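Long-range contact in peroxisomal acyl-CoA oxidase 1A (Solanum lycopersicum, PDB 2FON), which probably oxidises acyl-CoA esters with the help of a bound FAD cofactor, as part of peroxisomal fatty acid beta-oxidation: residues Y476-R487 with E504-V515. Sequence-based numbering, arbitrary orientation.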
# COMPACT_ATOMS: atom_id res chain seq x y z
N TYR B 476 -24.52 17.64 -16.89
CA TYR B 476 -24.28 18.80 -16.04
C TYR B 476 -23.48 19.91 -16.72
O TYR B 476 -23.76 21.07 -16.47
CB TYR B 476 -23.65 18.43 -14.73
CG TYR B 476 -22.18 17.99 -14.79
CD1 TYR B 476 -21.16 18.89 -14.52
CD2 TYR B 476 -21.83 16.67 -15.07
CE1 TYR B 476 -19.84 18.51 -14.52
CE2 TYR B 476 -20.52 16.28 -15.10
CZ TYR B 476 -19.51 17.21 -14.82
OH TYR B 476 -18.18 16.83 -14.84
N MET B 477 -22.53 19.59 -17.58
CA MET B 477 -21.73 20.64 -18.23
C MET B 477 -22.53 21.54 -19.16
O MET B 477 -22.02 22.59 -19.63
CB MET B 477 -20.59 20.04 -18.98
CG MET B 477 -19.71 19.21 -18.10
SD MET B 477 -18.06 19.79 -18.39
CE MET B 477 -17.10 18.80 -17.24
N GLY B 478 -23.77 21.16 -19.44
CA GLY B 478 -24.66 22.02 -20.16
C GLY B 478 -25.18 23.14 -19.27
O GLY B 478 -25.89 24.01 -19.74
N ARG B 479 -24.86 23.10 -17.98
CA ARG B 479 -25.38 24.12 -17.07
C ARG B 479 -24.26 24.90 -16.37
O ARG B 479 -24.42 25.24 -15.21
CB ARG B 479 -26.38 23.53 -16.04
CG ARG B 479 -27.36 22.50 -16.62
CD ARG B 479 -28.42 21.96 -15.66
NE ARG B 479 -27.88 21.37 -14.43
CZ ARG B 479 -27.49 20.11 -14.28
NH1 ARG B 479 -27.56 19.23 -15.27
NH2 ARG B 479 -27.02 19.72 -13.11
N ILE B 480 -23.17 25.17 -17.08
CA ILE B 480 -22.02 25.91 -16.50
C ILE B 480 -22.33 27.35 -16.09
O ILE B 480 -21.97 27.72 -14.97
CB ILE B 480 -20.75 25.85 -17.40
N GLU B 481 -22.98 28.16 -16.94
CA GLU B 481 -23.21 29.57 -16.57
C GLU B 481 -23.63 29.64 -15.11
O GLU B 481 -23.08 30.43 -14.33
CB GLU B 481 -24.26 30.26 -17.47
N HIS B 482 -24.58 28.78 -14.75
CA HIS B 482 -25.09 28.65 -13.41
C HIS B 482 -24.05 28.10 -12.43
O HIS B 482 -23.69 28.75 -11.44
CB HIS B 482 -26.32 27.75 -13.46
CG HIS B 482 -26.88 27.43 -12.12
ND1 HIS B 482 -26.57 26.26 -11.45
CD2 HIS B 482 -27.70 28.13 -11.30
CE1 HIS B 482 -27.20 26.25 -10.28
NE2 HIS B 482 -27.89 27.37 -10.17
N LEU B 483 -23.56 26.89 -12.70
CA LEU B 483 -22.59 26.25 -11.84
C LEU B 483 -21.33 27.10 -11.54
O LEU B 483 -20.71 26.97 -10.47
CB LEU B 483 -22.24 24.88 -12.40
CG LEU B 483 -23.30 23.78 -12.32
CD1 LEU B 483 -22.96 22.60 -13.15
CD2 LEU B 483 -23.55 23.30 -10.91
N MET B 484 -20.95 27.98 -12.46
CA MET B 484 -19.83 28.90 -12.26
C MET B 484 -20.11 29.94 -11.17
O MET B 484 -19.17 30.49 -10.59
CB MET B 484 -19.50 29.67 -13.54
CG MET B 484 -18.83 28.88 -14.62
SD MET B 484 -17.35 28.12 -13.96
CE MET B 484 -16.21 29.52 -13.91
N GLN B 485 -21.37 30.23 -10.92
CA GLN B 485 -21.68 31.37 -10.06
C GLN B 485 -22.57 31.07 -8.83
O GLN B 485 -22.91 31.98 -8.07
CB GLN B 485 -22.27 32.51 -10.91
CG GLN B 485 -23.54 32.16 -11.67
CD GLN B 485 -24.82 32.22 -10.81
OE1 GLN B 485 -25.27 33.31 -10.37
NE2 GLN B 485 -25.43 31.06 -10.59
N CYS B 486 -22.96 29.82 -8.62
CA CYS B 486 -23.75 29.51 -7.44
C CYS B 486 -22.91 29.44 -6.14
O CYS B 486 -21.67 29.54 -6.14
CB CYS B 486 -24.65 28.27 -7.65
SG CYS B 486 -23.88 26.75 -8.31
N ARG B 487 -23.61 29.32 -5.03
CA ARG B 487 -23.00 29.24 -3.74
C ARG B 487 -23.85 28.15 -3.12
O ARG B 487 -25.06 28.13 -3.31
CB ARG B 487 -23.20 30.56 -2.96
CG ARG B 487 -22.61 31.81 -3.61
CD ARG B 487 -21.40 32.42 -2.88
NE ARG B 487 -20.53 33.18 -3.80
CZ ARG B 487 -19.33 32.75 -4.23
NH1 ARG B 487 -18.87 31.57 -3.82
NH2 ARG B 487 -18.60 33.49 -5.07
N GLU B 504 -25.41 19.17 -6.23
CA GLU B 504 -25.00 20.43 -6.80
C GLU B 504 -23.57 20.72 -6.40
O GLU B 504 -22.80 21.21 -7.22
CB GLU B 504 -25.89 21.57 -6.40
CG GLU B 504 -25.54 22.77 -7.19
CD GLU B 504 -26.38 23.97 -6.82
OE1 GLU B 504 -26.07 24.63 -5.79
OE2 GLU B 504 -27.33 24.27 -7.57
N ALA B 505 -23.22 20.42 -5.15
CA ALA B 505 -21.89 20.71 -4.66
C ALA B 505 -20.83 19.96 -5.46
O ALA B 505 -19.76 20.51 -5.72
CB ALA B 505 -21.77 20.40 -3.19
N PHE B 506 -21.13 18.72 -5.87
CA PHE B 506 -20.18 17.97 -6.67
C PHE B 506 -20.12 18.40 -8.14
O PHE B 506 -19.07 18.36 -8.79
CB PHE B 506 -20.50 16.48 -6.56
CG PHE B 506 -19.87 15.84 -5.37
CD1 PHE B 506 -20.50 15.88 -4.13
CD2 PHE B 506 -18.63 15.24 -5.48
CE1 PHE B 506 -19.89 15.33 -3.01
CE2 PHE B 506 -18.01 14.68 -4.36
CZ PHE B 506 -18.65 14.73 -3.14
N GLU B 507 -21.28 18.82 -8.64
CA GLU B 507 -21.42 19.34 -9.99
C GLU B 507 -20.64 20.63 -10.12
O GLU B 507 -19.86 20.78 -11.05
CB GLU B 507 -22.89 19.57 -10.31
CG GLU B 507 -23.65 18.26 -10.63
CD GLU B 507 -25.11 18.47 -11.09
OE1 GLU B 507 -25.69 17.50 -11.61
OE2 GLU B 507 -25.71 19.56 -10.94
N ALA B 508 -20.81 21.53 -9.16
CA ALA B 508 -20.14 22.83 -9.19
C ALA B 508 -18.64 22.62 -9.22
O ALA B 508 -17.95 23.03 -10.15
CB ALA B 508 -20.54 23.67 -7.99
N ARG B 509 -18.15 21.92 -8.20
CA ARG B 509 -16.76 21.59 -8.10
C ARG B 509 -16.16 21.10 -9.43
O ARG B 509 -15.10 21.57 -9.87
CB ARG B 509 -16.59 20.51 -7.04
CG ARG B 509 -15.16 20.00 -6.95
CD ARG B 509 -15.16 18.56 -6.64
NE ARG B 509 -13.87 18.07 -6.26
CZ ARG B 509 -13.64 16.77 -6.08
NH1 ARG B 509 -14.64 15.91 -6.23
NH2 ARG B 509 -12.41 16.32 -5.76
N SER B 510 -16.84 20.14 -10.06
CA SER B 510 -16.31 19.54 -11.26
C SER B 510 -16.34 20.53 -12.42
O SER B 510 -15.32 20.76 -13.09
CB SER B 510 -17.06 18.23 -11.56
OG SER B 510 -16.65 17.71 -12.81
N ALA B 511 -17.50 21.14 -12.64
CA ALA B 511 -17.61 22.20 -13.65
C ALA B 511 -16.51 23.20 -13.43
O ALA B 511 -15.71 23.46 -14.31
CB ALA B 511 -18.96 22.87 -13.59
N ARG B 512 -16.44 23.75 -12.23
CA ARG B 512 -15.44 24.75 -11.98
C ARG B 512 -14.05 24.21 -12.28
O ARG B 512 -13.31 24.84 -13.01
CB ARG B 512 -15.56 25.29 -10.58
CG ARG B 512 -16.66 26.26 -10.44
CD ARG B 512 -17.37 26.04 -9.14
NE ARG B 512 -18.54 26.89 -9.04
CZ ARG B 512 -18.59 27.98 -8.28
NH1 ARG B 512 -17.52 28.33 -7.55
NH2 ARG B 512 -19.70 28.71 -8.24
N MET B 513 -13.71 23.02 -11.80
CA MET B 513 -12.36 22.51 -12.04
C MET B 513 -12.04 22.30 -13.51
O MET B 513 -10.97 22.72 -13.99
CB MET B 513 -12.04 21.29 -11.20
CG MET B 513 -11.66 21.64 -9.80
SD MET B 513 -11.67 20.17 -8.78
CE MET B 513 -10.13 19.35 -9.28
N SER B 514 -12.99 21.69 -14.23
CA SER B 514 -12.82 21.52 -15.67
C SER B 514 -12.75 22.83 -16.42
O SER B 514 -11.93 22.97 -17.31
CB SER B 514 -13.91 20.65 -16.23
OG SER B 514 -13.58 19.31 -15.96
N VAL B 515 -13.57 23.81 -16.05
CA VAL B 515 -13.50 25.11 -16.68
C VAL B 515 -12.13 25.72 -16.48
O VAL B 515 -11.50 26.19 -17.42
CB VAL B 515 -14.63 26.06 -16.14
CG1 VAL B 515 -14.31 27.53 -16.38
CG2 VAL B 515 -15.98 25.69 -16.79
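L483 packs as a knob into a hole on helix 499-521 formed by E504, E507, A508 and A511. Its CD2 lies 3.8 Å from E507 CB, and its CB 4.0 Å from A511 CB. Small A508 and A511 let the two backbones approach, L483 CA and A508 CA 5.0 Å apart. Next to the knob, R512 grips the backbone carbonyl of L483. Its NE donates to L483 O at 2.6 Å, the oxygen near the guanidinium plane, and NH2 adds a weak bond to the same oxygen. M484 O sits over one face of the guanidinium. A leucine in place of R512 would probably leave the carbonyl of L483 without its side-chain donors and the chain that follows less firmly held. At the start of 476-487, OH of the buried Y476 shares a hydrogen bond with S510 OG at 2.7 Å. CG of Y476 stands between backbone N and carbonyl carbon (chi1 72°), which slants the ring toward S510.

The solvent side is looser. R479 NH2 forms a salt bridge with E507 OE2, the guanidinium and carboxylate planes 51° apart. The exposed H482 brings its ring edge, at CE1, to within 3.4 Å of E504 OE2; E504 OE1 bonds to Y595.

This is peripheral packing, away from the FAD site. Helix 535-558 lies beside Y476 and S510, H545 also bonding Y476 OH. Helix 446-462 backs M477 and S514.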